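Long-range contacts in histone-lysine N-methyltransferase SETMAR (Homo sapiens, PDB 3BO5), which dimethylates a lysine of histone H3 through its SET domain and, as a fusion with a mariner transposase, takes part in DNA double-strand break repair: residues 79-83 / 100-104; 181-185 / 219-223. The protein carries 2 engineered substitutions. All coordinates share one frame; numbering follows the deposited sequence.

Interaction 1. Residues 79-83 / 100-104; sequences HGENY and EPVFE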
loop_
_atom_site.group_PDB
_atom_site.type_symbol
_atom_site.label_atom_id
_atom_site.label_comp_id
_atom_site.label_asym_id
_atom_site.label_seq_id
_atom_site.Cartn_x
_atom_site.Cartn_y
_atom_site.Cartn_z
ATOM N N HIS A 79 18.292 8.919 7.736
ATOM C CA HIS A 79 17.851 10.057 6.933
ATOM C C HIS A 79 16.776 10.866 7.660
ATOM O O HIS A 79 15.856 11.423 7.061
ATOM C CB HIS A 79 17.461 9.572 5.521
ATOM C CG HIS A 79 18.622 9.005 4.772
ATOM N ND1 HIS A 79 18.932 7.659 4.781
ATOM C CD2 HIS A 79 19.587 9.604 4.033
ATOM C CE1 HIS A 79 20.012 7.447 4.047
ATOM N NE2 HIS A 79 20.446 8.612 3.604
ATOM N N GLY A 80 16.957 10.989 8.972
ATOM C CA GLY A 80 16.127 11.873 9.761
ATOM C C GLY A 80 14.896 11.070 10.158
ATOM O O GLY A 80 14.764 9.886 9.809
ATOM N N GLU A 81 14.004 11.689 10.892
ATOM C CA GLU A 81 12.830 10.996 11.374
ATOM C C GLU A 81 11.910 10.772 10.203
ATOM O O GLU A 81 11.787 11.649 9.351
ATOM C CB GLU A 81 12.129 11.797 12.448
ATOM C CG GLU A 81 12.956 11.811 13.744
ATOM C CD GLU A 81 12.159 12.429 14.895
ATOM O OE1 GLU A 81 11.941 13.662 14.840
ATOM O OE2 GLU A 81 11.696 11.666 15.800
ATOM N N ASN A 82 11.258 9.615 10.150
ATOM C CA ASN A 82 10.287 9.398 9.101
ATOM C C ASN A 82 8.953 9.969 9.512
ATOM O O ASN A 82 8.177 10.409 8.623
ATOM C CB ASN A 82 10.130 7.898 8.878
ATOM C CG ASN A 82 11.360 7.285 8.342
ATOM O OD1 ASN A 82 11.898 7.717 7.306
ATOM N ND2 ASN A 82 11.869 6.257 9.043
ATOM N N TYR A 83 8.676 9.933 10.805
ATOM C CA TYR A 83 7.355 10.253 11.280
ATOM C C TYR A 83 7.447 11.278 12.397
ATOM O O TYR A 83 8.455 11.347 13.131
ATOM C CB TYR A 83 6.657 9.016 11.847
ATOM C CG TYR A 83 6.688 7.848 10.862
ATOM C CD1 TYR A 83 5.923 7.891 9.683
ATOM C CD2 TYR A 83 7.498 6.728 11.114
ATOM C CE1 TYR A 83 5.905 6.814 8.780
ATOM C CE2 TYR A 83 7.479 5.633 10.211
ATOM C CZ TYR A 83 6.698 5.706 9.050
ATOM O OH TYR A 83 6.713 4.657 8.198
ATOM N N GLU A 100 15.151 9.354 -0.051
ATOM C CA GLU A 100 15.709 8.651 1.115
ATOM C C GLU A 100 14.844 7.429 1.493
ATOM O O GLU A 100 13.654 7.570 1.786
ATOM C CB GLU A 100 15.798 9.602 2.296
ATOM C CG GLU A 100 16.741 10.797 2.115
ATOM C CD GLU A 100 16.263 12.018 2.904
ATOM O OE1 GLU A 100 15.100 12.017 3.400
ATOM O OE2 GLU A 100 17.048 12.992 3.020
ATOM N N PRO A 101 15.461 6.248 1.539
ATOM C CA PRO A 101 14.710 5.031 1.876
ATOM C C PRO A 101 14.227 5.054 3.323
ATOM O O PRO A 101 14.916 5.582 4.228
ATOM C CB PRO A 101 15.703 3.896 1.619
ATOM C CG PRO A 101 17.065 4.544 1.769
ATOM C CD PRO A 101 16.888 5.977 1.296
ATOM N N VAL A 102 13.031 4.525 3.534
ATOM C CA VAL A 102 12.406 4.517 4.836
ATOM C C VAL A 102 12.532 3.146 5.486
ATOM O O VAL A 102 12.083 2.099 4.912
ATOM C CB VAL A 102 10.882 4.831 4.782
ATOM C CG1 VAL A 102 10.224 4.712 6.147
ATOM C CG2 VAL A 102 10.626 6.263 4.180
ATOM N N PHE A 103 13.164 3.167 6.676
ATOM C CA PHE A 103 13.224 1.960 7.499
ATOM C C PHE A 103 12.532 2.233 8.803
ATOM O O PHE A 103 12.841 3.198 9.435
ATOM C CB PHE A 103 14.692 1.606 7.774
ATOM C CG PHE A 103 15.379 1.104 6.568
ATOM C CD1 PHE A 103 15.470 -0.282 6.341
ATOM C CD2 PHE A 103 15.956 2.010 5.666
ATOM C CE1 PHE A 103 16.115 -0.774 5.187
ATOM C CE2 PHE A 103 16.619 1.517 4.498
ATOM C CZ PHE A 103 16.688 0.157 4.294
ATOM N N GLU A 104 11.580 1.399 9.164
ATOM C CA GLU A 104 11.029 1.408 10.556
ATOM C C GLU A 104 11.890 0.556 11.482
ATOM O O GLU A 104 12.562 -0.402 11.050
ATOM C CB GLU A 104 9.574 0.883 10.581
ATOM C CG GLU A 104 8.671 1.861 9.876
ATOM C CD GLU A 104 7.182 1.678 10.223
ATOM O OE1 GLU A 104 6.791 0.749 10.992
ATOM O OE2 GLU A 104 6.447 2.492 9.615
HETATM O O HOH W 1 17.417 5.648 5.295
HETATM O O HOH W 2 14.542 5.278 7.987
HETATM O O HOH W 3 14.199 7.953 5.829
#
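Tyr83 and Glu104 meet at one end of this contact through a short but weak hydrogen bond, Tyr83 OH donating to Glu104 OE2 at 2.6 Å. The two side chains cross at about a right angle, with ring and carboxylate planes 87° apart, and Glu104 CG lies at the edge of the ring, in its plane. Within its own segment, Asn82 CB sits 3.6 Å above one face of the Tyr83 ring, offset toward its rim. In the middle, the Asn82 amide lies against the CG1 methyl of Val102, with Asn82 CG and Val102 CG1 3.6 Å apart. That methyl points there because it stands opposite the backbone N of Val102 (chi1 176°). At the other end the contact is carbon to carbon: the Glu100 stem lies obliquely against the CB and ring of His79, with His79 CB touching Glu100 CB at 3.6 Å.

Ordered waters bridge the two segments. One molecule links His79 ND1, in the imidazole plane, to Pro101 O; another accepts from Asn82 ND2 (3.0 Å) and from Phe103 N (2.8 Å). Farther out, Asn82 ND2 also bonds Asn117 OD1. The buried Glu104 carboxylate takes Val120 N on OE2, and Val119 N and Gln121 NE2 on OE1, so residues 119-121 hold it with three bonds, against the one weak bond from Tyr83. A leucine in place of Glu104 would probably leave the Tyr83 hydroxyl and the amides of Val119 and Val120 without their acceptor.

Both segments belong to the pre-SET region, whose triangular three-zinc cluster includes Cys76 and Cys105, about 5 Å, side chain to side chain, from Phe103 and Glu104 respectively. The buried end has a direct, if weak, hydrogen bond, whereas waters bridge Asn82 and exposed His79 to the 100-104 backbone.

Interaction 2. Residues 181-185 / 219-223; sequences IAIRE and MIPVR
Glu185 and Arg223 form an end-on, two-pronged salt bridge: NH1 of Arg223 donates to OE2 of Glu185 and NH2 to OE1, both at 2.8 Å. Both bonds are nearly straight and both oxygens lie close to the guanidinium plane. OE2 is met through its syn lone pair, while OE1 is approached from the syn side but 33° out of the carboxylate plane, since the two flat groups are twisted against each other. Arg223 is extended from CG to NE, which carries its end across to Glu185, and Met227 O accepts from Arg223 NE, helping to fix the group's rotation. Pro221 CB lies 3.5 Å from Glu185 OE2, so the ring lines the side of the carboxylate.

Toward the beginning of both strands the contact is apolar. Ile181 and Met219 meet tip to tip, Ile181 CD1 lying 3.7 Å from Met219 SD; Met219 CG swings opposite its own backbone nitrogen (chi1 -174°), and the bend at chi3 brings CE to the same methyl. Ile183 CG2 faces Pro221 CG at 4.2 Å.

The strand axes, 9.6 Å apart at 67°, indicate side-chain packing between non-adjacent strands, characteristic of the buried interior of the curled SET-domain beta fold.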
loop_
_atom_site.group_PDB
_atom_site.type_symbol
_atom_site.label_atom_id
_atom_site.label_comp_id
_atom_site.label_asym_id
_atom_site.label_seq_id
_atom_site.Cartn_x
_atom_site.Cartn_y
_atom_site.Cartn_z
ATOM N N ILE A 181 1.196 -4.787 -8.933
ATOM C CA ILE A 181 1.946 -3.544 -8.973
ATOM C C ILE A 181 3.435 -3.884 -8.988
ATOM O O ILE A 181 3.901 -4.885 -8.369
ATOM C CB ILE A 181 1.630 -2.620 -7.712
ATOM C CG1 ILE A 181 2.207 -1.247 -7.923
ATOM C CG2 ILE A 181 2.125 -3.277 -6.405
ATOM C CD1 ILE A 181 1.724 -0.214 -6.830
ATOM N N ALA A 182 4.178 -3.066 -9.724
ATOM C CA ALA A 182 5.628 -3.217 -9.841
ATOM C C ALA A 182 6.335 -2.044 -9.195
ATOM O O ALA A 182 6.098 -0.883 -9.528
ATOM C CB ALA A 182 6.066 -3.329 -11.326
ATOM N N ILE A 183 7.198 -2.338 -8.239
ATOM C CA ILE A 183 7.917 -1.318 -7.503
ATOM C C ILE A 183 9.387 -1.456 -7.921
ATOM O O ILE A 183 9.982 -2.497 -7.782
ATOM C CB ILE A 183 7.821 -1.521 -5.977
ATOM C CG1 ILE A 183 6.384 -1.674 -5.535
ATOM C CG2 ILE A 183 8.571 -0.367 -5.195
ATOM C CD1 ILE A 183 5.523 -0.490 -5.976
ATOM N N ARG A 184 9.971 -0.397 -8.429
ATOM C CA ARG A 184 11.402 -0.451 -8.762
ATOM C C ARG A 184 12.092 0.662 -8.021
ATOM O O ARG A 184 11.696 1.812 -8.146
ATOM C CB ARG A 184 11.625 -0.350 -10.292
ATOM C CG ARG A 184 10.944 -1.529 -11.010
ATOM C CD ARG A 184 11.355 -1.613 -12.469
ATOM N NE ARG A 184 10.862 -2.872 -13.047
ATOM C CZ ARG A 184 9.625 -3.058 -13.520
ATOM N NH1 ARG A 184 9.297 -4.242 -14.052
ATOM N NH2 ARG A 184 8.721 -2.073 -13.474
ATOM N N GLU A 185 13.109 0.327 -7.230
ATOM C CA GLU A 185 13.789 1.293 -6.472
ATOM C C GLU A 185 15.262 1.314 -6.941
ATOM O O GLU A 185 15.922 0.274 -6.954
ATOM C CB GLU A 185 13.718 0.919 -5.006
ATOM C CG GLU A 185 12.269 0.935 -4.463
ATOM C CD GLU A 185 12.182 0.292 -3.115
ATOM O OE1 GLU A 185 11.932 -0.899 -3.049
ATOM O OE2 GLU A 185 12.409 0.991 -2.093
ATOM N N MET A 219 1.922 6.380 -1.895
ATOM C CA MET A 219 2.528 5.111 -1.547
ATOM C C MET A 219 4.051 5.269 -1.341
ATOM O O MET A 219 4.746 5.843 -2.194
ATOM C CB MET A 219 2.328 4.140 -2.712
ATOM C CG MET A 219 2.832 2.707 -2.296
ATOM S SD MET A 219 2.594 1.609 -3.705
ATOM C CE MET A 219 0.845 1.207 -3.491
ATOM N N ILE A 220 4.545 4.794 -0.195
ATOM C CA ILE A 220 5.938 4.850 0.140
ATOM C C ILE A 220 6.422 3.432 0.423
ATOM O O ILE A 220 5.797 2.753 1.216
ATOM C CB ILE A 220 6.085 5.646 1.503
ATOM C CG1 ILE A 220 5.600 7.080 1.320
ATOM C CG2 ILE A 220 7.550 5.758 1.917
ATOM C CD1 ILE A 220 6.173 7.721 0.129
ATOM N N PRO A 221 7.541 2.981 -0.221
ATOM C CA PRO A 221 8.101 1.659 0.211
ATOM C C PRO A 221 8.690 1.803 1.598
ATOM O O PRO A 221 9.501 2.701 1.847
ATOM C CB PRO A 221 9.213 1.387 -0.837
ATOM C CG PRO A 221 8.966 2.386 -1.987
ATOM C CD PRO A 221 8.277 3.583 -1.341
ATOM N N VAL A 222 8.200 0.980 2.533
ATOM C CA VAL A 222 8.671 1.067 3.900
ATOM C C VAL A 222 9.238 -0.303 4.283
ATOM O O VAL A 222 8.517 -1.300 4.234
ATOM C CB VAL A 222 7.528 1.465 4.849
ATOM C CG1 VAL A 222 8.037 1.368 6.295
ATOM C CG2 VAL A 222 7.059 2.907 4.542
ATOM N N ARG A 223 10.536 -0.316 4.655
ATOM C CA ARG A 223 11.110 -1.581 5.144
ATOM C C ARG A 223 11.041 -1.717 6.630
ATOM O O ARG A 223 11.271 -0.753 7.342
ATOM C CB ARG A 223 12.551 -1.765 4.609
ATOM C CG ARG A 223 12.557 -2.081 3.117
ATOM C CD ARG A 223 13.919 -2.036 2.485
ATOM N NE ARG A 223 13.784 -2.543 1.113
ATOM C CZ ARG A 223 13.361 -1.813 0.078
ATOM N NH1 ARG A 223 12.991 -0.536 0.235
ATOM N NH2 ARG A 223 13.307 -2.379 -1.136
#

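Overall arrangement
Strand 217-223 connects the two contacts: in parallel with strand 102-103 it joins interaction 1 to the SET-domain sheet, while its side chains form one half of interaction 2. The junction is at Arg223, whose backbone pairs with Val102 and Glu104, Val102 O to Arg223 N at 2.9 Å and Glu104 N to Arg223 O at 2.8 Å, both probable hydrogen bonds. Interaction 1, its centre about 17 Å from the chain centre, is partly buried and hydrated, pairing an irregular pre-SET loop with a short strand at 102-103. Interaction 2, its centre about 8 Å from the chain centre, is buried, combining hydrophobic packing with a direct ion pair.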